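Local coordinates for protein S12 family peptidase (Streptomyces sp. 82F2, PDB 3WWX) that probably hydrolyses amide bonds D-stereospecifically, as a secreted serine amidohydrolase of the S12 peptidase family with a beta-lactamase-like fold, at residues Q100-T112 with D149-F163. Numbering follows the deposited sequence.
Sequences QLLNHTSGIYSYT and DFTPGASWNYSNTNF
Ring contacts centre on His104, whose imidazole forms an offset stack with Tyr158, centroids 4.4 Å apart and planes at 27°. The Phe163 side chain crosses that of His104 at about a right angle, its CE1 nearest NE2, and Trp156 NE1 comes 3.5 Å from His104 CB, completing an aromatic cluster. Elsewhere in the contact, Gly107 CA sits 3.5 Å from the centroid of the Phe150 ring, a CH-pi contact over its face.

Side-chain hydrogen bonds clamp Asn162. Its amide ND2 donates to His104 ND1 (3.1 Å) in a nearly straight bond, nearly in its own plane though tilted 25° from the imidazole; its OD1 receives Ser106 OG at 2.6 Å. This probably fixes the amide's orientation and helps to set that of the imidazole. Thr161 OG1 serves two backbone groups, donating on a lone pair of Tyr109 O (2.6 Å) and accepting from Tyr111 N; chi1 of -44° leaves it beside its own backbone N, facing the loop. Ser159 OG reaches Ile108 O from above the carbonyl plane, while Asn160 ND2 meets Thr112 OG1 at 2.9 Å.

Backbone bonds join the loops: Asn157 N to His104 O, Gly153 N to Thr105 O (2.8 Å) and Asp149 N to Gly107 O. A water accepts from Ser110 N and donates to Asp149 OD2.

His104, at positive phi, is the C-prime residue of a Schellman motif ending helix 98-102 through two weak backbone bonds; Ser159 takes the N-cap position of helix 160-174, its OG accepting a weak bond from Thr161 N. Outside the two segments, Lys56 NZ hydrogen-bonds to both Tyr158 OH and Asn160 OD1, consistent with the Ser-x-x-Lys and Tyr-x-Asn motifs of the serine beta-lactamase-like active site.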
loop_
_atom_site.group_PDB
_atom_site.type_symbol
_atom_site.label_atom_id
_atom_site.label_comp_id
_atom_site.label_asym_id
_atom_site.label_seq_id
_atom_site.Cartn_x
_atom_site.Cartn_y
_atom_site.Cartn_z
ATOM N N GLN A 100 14.748 0.301 8.436
ATOM C CA GLN A 100 13.955 -0.647 9.198
ATOM C C GLN A 100 12.470 -0.261 9.270
ATOM O O GLN A 100 11.620 -1.139 9.385
ATOM C CB GLN A 100 14.552 -0.818 10.603
ATOM C CG GLN A 100 15.891 -1.519 10.589
ATOM C CD GLN A 100 16.568 -1.514 11.942
ATOM O OE1 GLN A 100 16.449 -0.562 12.709
ATOM N NE2 GLN A 100 17.284 -2.592 12.237
ATOM N N LEU A 101 12.170 1.031 9.169
ATOM C CA LEU A 101 10.775 1.449 8.973
ATOM C C LEU A 101 10.264 0.881 7.668
ATOM O O LEU A 101 9.183 0.291 7.608
ATOM C CB LEU A 101 10.648 2.969 8.915
ATOM C CG LEU A 101 11.190 3.807 10.086
ATOM C CD1 LEU A 101 10.961 5.271 9.817
ATOM C CD2 LEU A 101 10.534 3.381 11.408
ATOM N N LEU A 102 11.050 1.031 6.608
ATOM C CA LEU A 102 10.555 0.741 5.267
ATOM C C LEU A 102 10.379 -0.737 4.956
ATOM O O LEU A 102 9.578 -1.085 4.087
ATOM C CB LEU A 102 11.458 1.394 4.221
ATOM C CG LEU A 102 11.533 2.905 4.284
ATOM C CD1 LEU A 102 12.608 3.374 3.309
ATOM C CD2 LEU A 102 10.197 3.573 3.991
ATOM N N ASN A 103 11.099 -1.611 5.659
ATOM C CA ASN A 103 10.947 -3.055 5.485
ATOM C C ASN A 103 10.272 -3.773 6.663
ATOM O O ASN A 103 10.217 -4.996 6.705
ATOM C CB ASN A 103 12.285 -3.711 5.109
ATOM C CG ASN A 103 13.341 -3.585 6.185
ATOM O OD1 ASN A 103 13.043 -3.365 7.355
ATOM N ND2 ASN A 103 14.588 -3.770 5.794
ATOM N N HIS A 104 9.730 -2.982 7.593
ATOM C CA HIS A 104 8.969 -3.493 8.738
ATOM C C HIS A 104 9.789 -4.400 9.657
ATOM O O HIS A 104 9.245 -5.308 10.282
ATOM C CB HIS A 104 7.690 -4.215 8.297
ATOM C CG HIS A 104 6.755 -3.360 7.504
ATOM N ND1 HIS A 104 6.039 -2.313 8.048
ATOM C CD2 HIS A 104 6.422 -3.403 6.198
ATOM C CE1 HIS A 104 5.307 -1.755 7.108
ATOM N NE2 HIS A 104 5.521 -2.397 5.970
ATOM N N THR A 105 11.080 -4.109 9.787
ATOM C CA THR A 105 11.892 -4.811 10.791
ATOM C C THR A 105 12.190 -3.924 11.995
ATOM O O THR A 105 12.992 -4.299 12.858
ATOM C CB THR A 105 13.195 -5.357 10.185
ATOM O OG1 THR A 105 14.013 -4.285 9.692
ATOM C CG2 THR A 105 12.878 -6.349 9.064
ATOM N N SER A 106 11.543 -2.756 12.074
ATOM C CA SER A 106 11.707 -1.858 13.219
ATOM C C SER A 106 11.165 -2.421 14.528
ATOM O O SER A 106 11.718 -2.123 15.593
ATOM C CB SER A 106 11.002 -0.535 12.944
ATOM O OG SER A 106 9.607 -0.792 12.919
ATOM N N GLY A 107 10.090 -3.197 14.464
ATOM C CA GLY A 107 9.400 -3.674 15.655
ATOM C C GLY A 107 8.391 -2.684 16.219
ATOM O O GLY A 107 7.797 -2.940 17.267
ATOM N N ILE A 108 8.189 -1.555 15.549
ATOM C CA ILE A 108 7.325 -0.509 16.099
ATOM C C ILE A 108 5.845 -0.929 16.055
ATOM O O ILE A 108 5.317 -1.369 15.046
ATOM C CB ILE A 108 7.523 0.824 15.340
ATOM C CG1 ILE A 108 8.969 1.332 15.468
ATOM C CG2 ILE A 108 6.507 1.853 15.796
ATOM C CD1 ILE A 108 9.266 2.545 14.643
ATOM N N TYR A 109 5.172 -0.798 17.186
ATOM C CA TYR A 109 3.762 -1.102 17.329
ATOM C C TYR A 109 2.960 -0.404 16.242
ATOM O O TYR A 109 3.122 0.794 16.026
ATOM C CB TYR A 109 3.298 -0.628 18.712
ATOM C CG TYR A 109 1.894 -1.000 19.075
ATOM C CD1 TYR A 109 0.805 -0.324 18.550
ATOM C CD2 TYR A 109 1.646 -2.033 19.987
ATOM C CE1 TYR A 109 -0.492 -0.686 18.884
ATOM C CE2 TYR A 109 0.348 -2.388 20.329
ATOM C CZ TYR A 109 -0.712 -1.713 19.755
ATOM O OH TYR A 109 -2.014 -2.034 20.095
ATOM N N SER A 110 2.094 -1.178 15.613
ATOM C CA SER A 110 1.214 -0.685 14.549
ATOM C C SER A 110 -0.038 -0.015 15.134
ATOM O O SER A 110 -0.857 -0.666 15.788
ATOM C CB SER A 110 0.814 -1.840 13.648
ATOM O OG SER A 110 0.143 -1.330 12.513
ATOM N N TYR A 111 -0.188 1.291 14.902
ATOM C CA TYR A 111 -1.236 2.061 15.579
ATOM C C TYR A 111 -2.622 1.543 15.222
ATOM O O TYR A 111 -3.571 1.743 15.979
ATOM C CB TYR A 111 -1.148 3.564 15.262
ATOM C CG TYR A 111 -1.430 3.885 13.804
ATOM C CD1 TYR A 111 -0.399 3.909 12.878
ATOM C CD2 TYR A 111 -2.712 4.157 13.352
ATOM C CE1 TYR A 111 -0.632 4.192 11.537
ATOM C CE2 TYR A 111 -2.949 4.436 11.995
ATOM C CZ TYR A 111 -1.902 4.454 11.122
ATOM O OH TYR A 111 -2.099 4.733 9.781
ATOM N N THR A 112 -2.760 0.907 14.067
ATOM C CA THR A 112 -4.070 0.434 13.637
ATOM C C THR A 112 -4.555 -0.746 14.467
ATOM O O THR A 112 -5.724 -1.108 14.388
ATOM C CB THR A 112 -4.044 0.023 12.143
ATOM O OG1 THR A 112 -2.958 -0.873 11.902
ATOM C CG2 THR A 112 -3.866 1.250 11.263
ATOM N N ASP A 149 6.802 -4.598 19.291
ATOM C CA ASP A 149 6.628 -6.033 19.038
ATOM C C ASP A 149 7.916 -6.833 19.255
ATOM O O ASP A 149 7.859 -8.001 19.653
ATOM C CB ASP A 149 6.096 -6.249 17.615
ATOM C CG ASP A 149 4.670 -5.802 17.452
ATOM O OD1 ASP A 149 3.820 -6.142 18.289
ATOM O OD2 ASP A 149 4.407 -5.085 16.469
ATOM N N PHE A 150 9.054 -6.223 18.953
ATOM C CA PHE A 150 10.338 -6.888 19.082
ATOM C C PHE A 150 11.452 -5.855 19.023
ATOM O O PHE A 150 11.227 -4.690 18.682
ATOM C CB PHE A 150 10.506 -7.986 18.015
ATOM C CG PHE A 150 10.250 -7.528 16.615
ATOM C CD1 PHE A 150 11.246 -6.903 15.900
ATOM C CD2 PHE A 150 9.025 -7.751 16.006
ATOM C CE1 PHE A 150 11.035 -6.495 14.619
ATOM C CE2 PHE A 150 8.807 -7.340 14.710
ATOM C CZ PHE A 150 9.808 -6.713 14.026
ATOM N N THR A 151 12.664 -6.288 19.378
ATOM C CA THR A 151 13.838 -5.435 19.347
ATOM C C THR A 151 14.184 -5.145 17.889
ATOM O O THR A 151 14.058 -6.022 17.037
ATOM C CB THR A 151 15.045 -6.114 20.063
ATOM O OG1 THR A 151 15.442 -7.274 19.336
ATOM C CG2 THR A 151 14.670 -6.538 21.445
ATOM N N PRO A 152 14.614 -3.914 17.596
ATOM C CA PRO A 152 14.850 -3.568 16.192
ATOM C C PRO A 152 15.752 -4.554 15.469
ATOM O O PRO A 152 16.793 -4.945 16.000
ATOM C CB PRO A 152 15.490 -2.189 16.287
ATOM C CG PRO A 152 14.889 -1.601 17.527
ATOM C CD PRO A 152 14.800 -2.757 18.487
ATOM N N GLY A 153 15.330 -4.981 14.286
ATOM C CA GLY A 153 16.103 -5.885 13.458
ATOM C C GLY A 153 15.891 -7.353 13.743
ATOM O O GLY A 153 16.343 -8.197 12.968
ATOM N N ALA A 154 15.211 -7.679 14.838
ATOM C CA ALA A 154 15.153 -9.074 15.299
ATOM C C ALA A 154 14.107 -9.934 14.608
ATOM O O ALA A 154 14.160 -11.156 14.685
ATOM C CB ALA A 154 14.940 -9.126 16.809
ATOM N N SER A 155 13.135 -9.305 13.942
ATOM C CA SER A 155 12.057 -10.050 13.326
ATOM C C SER A 155 11.421 -9.162 12.266
ATOM O O SER A 155 12.033 -8.200 11.797
ATOM C CB SER A 155 11.029 -10.501 14.380
ATOM O OG SER A 155 10.113 -11.469 13.870
ATOM N N TRP A 156 10.206 -9.534 11.876
ATOM C CA TRP A 156 9.435 -8.786 10.879
ATOM C C TRP A 156 7.990 -8.751 11.337
ATOM O O TRP A 156 7.408 -9.776 11.757
ATOM C CB TRP A 156 9.515 -9.477 9.513
ATOM C CG TRP A 156 8.850 -8.695 8.389
ATOM C CD1 TRP A 156 9.444 -7.761 7.578
ATOM C CD2 TRP A 156 7.474 -8.758 7.979
ATOM N NE1 TRP A 156 8.532 -7.257 6.697
ATOM C CE2 TRP A 156 7.315 -7.850 6.916
ATOM C CE3 TRP A 156 6.371 -9.501 8.397
ATOM C CZ2 TRP A 156 6.097 -7.663 6.274
ATOM C CZ3 TRP A 156 5.161 -9.327 7.744
ATOM C CH2 TRP A 156 5.032 -8.400 6.699
ATOM N N ASN A 157 7.391 -7.571 11.252
ATOM C CA ASN A 157 5.958 -7.458 11.459
ATOM C C ASN A 157 5.463 -6.221 10.750
ATOM O O ASN A 157 6.020 -5.149 10.911
ATOM C CB ASN A 157 5.630 -7.369 12.951
ATOM C CG ASN A 157 4.153 -7.233 13.197
ATOM O OD1 ASN A 157 3.411 -8.188 13.030
ATOM N ND2 ASN A 157 3.710 -6.022 13.525
ATOM N N TYR A 158 4.423 -6.387 9.947
ATOM C CA TYR A 158 3.864 -5.284 9.191
ATOM C C TYR A 158 3.259 -4.269 10.133
ATOM O O TYR A 158 2.366 -4.609 10.919
ATOM C CB TYR A 158 2.798 -5.827 8.261
ATOM C CG TYR A 158 2.349 -4.875 7.199
ATOM C CD1 TYR A 158 1.372 -3.939 7.459
ATOM C CD2 TYR A 158 2.882 -4.935 5.927
ATOM C CE1 TYR A 158 0.931 -3.073 6.460
ATOM C CE2 TYR A 158 2.445 -4.084 4.927
ATOM C CZ TYR A 158 1.469 -3.170 5.199
ATOM O OH TYR A 158 1.007 -2.323 4.230
ATOM N N SER A 159 3.717 -3.022 10.041
ATOM C CA SER A 159 3.238 -1.968 10.931
ATOM C C SER A 159 2.997 -0.668 10.183
ATOM O O SER A 159 3.889 -0.141 9.509
ATOM C CB SER A 159 4.252 -1.711 12.050
ATOM O OG SER A 159 3.855 -0.574 12.792
ATOM N N ASN A 160 1.775 -0.170 10.291
ATOM C CA ASN A 160 1.417 1.047 9.581
ATOM C C ASN A 160 2.146 2.248 10.163
ATOM O O ASN A 160 2.394 3.225 9.453
ATOM C CB ASN A 160 -0.099 1.202 9.610
ATOM C CG ASN A 160 -0.773 0.177 8.738
ATOM O OD1 ASN A 160 -0.437 0.060 7.563
ATOM N ND2 ASN A 160 -1.630 -0.638 9.314
ATOM N N THR A 161 2.516 2.186 11.444
ATOM C CA THR A 161 3.247 3.289 12.065
ATOM C C THR A 161 4.561 3.519 11.344
ATOM O O THR A 161 5.032 4.655 11.238
ATOM C CB THR A 161 3.548 2.997 13.537
ATOM O OG1 THR A 161 2.371 2.453 14.141
ATOM C CG2 THR A 161 3.938 4.284 14.263
ATOM N N ASN A 162 5.148 2.460 10.816
ATOM C CA ASN A 162 6.421 2.600 10.122
ATOM C C ASN A 162 6.337 3.578 8.981
ATOM O O ASN A 162 7.275 4.355 8.785
ATOM C CB ASN A 162 6.896 1.263 9.592
ATOM C CG ASN A 162 7.474 0.391 10.678
ATOM O OD1 ASN A 162 8.076 0.901 11.625
ATOM N ND2 ASN A 162 7.316 -0.910 10.549
ATOM N N PHE A 163 5.231 3.566 8.238
ATOM C CA PHE A 163 5.117 4.442 7.073
ATOM C C PHE A 163 4.549 5.808 7.391
ATOM O O PHE A 163 4.849 6.757 6.679
ATOM C CB PHE A 163 4.420 3.738 5.917
ATOM C CG PHE A 163 5.373 2.858 5.145
ATOM C CD1 PHE A 163 5.832 1.665 5.694
ATOM C CD2 PHE A 163 5.841 3.233 3.903
ATOM C CE1 PHE A 163 6.749 0.879 5.035
ATOM C CE2 PHE A 163 6.758 2.431 3.231
ATOM C CZ PHE A 163 7.207 1.252 3.795
HETATM O O HOH W 1 18.845 -3.195 14.684
HETATM O O HOH W 2 11.420 -1.806 18.317
HETATM O O HOH W 3 7.936 -3.532 12.426
HETATM O O HOH W 4 5.906 -4.015 14.435
HETATM O O HOH W 5 1.995 -4.016 16.047
HETATM O O HOH W 6 -0.856 -3.690 11.549
#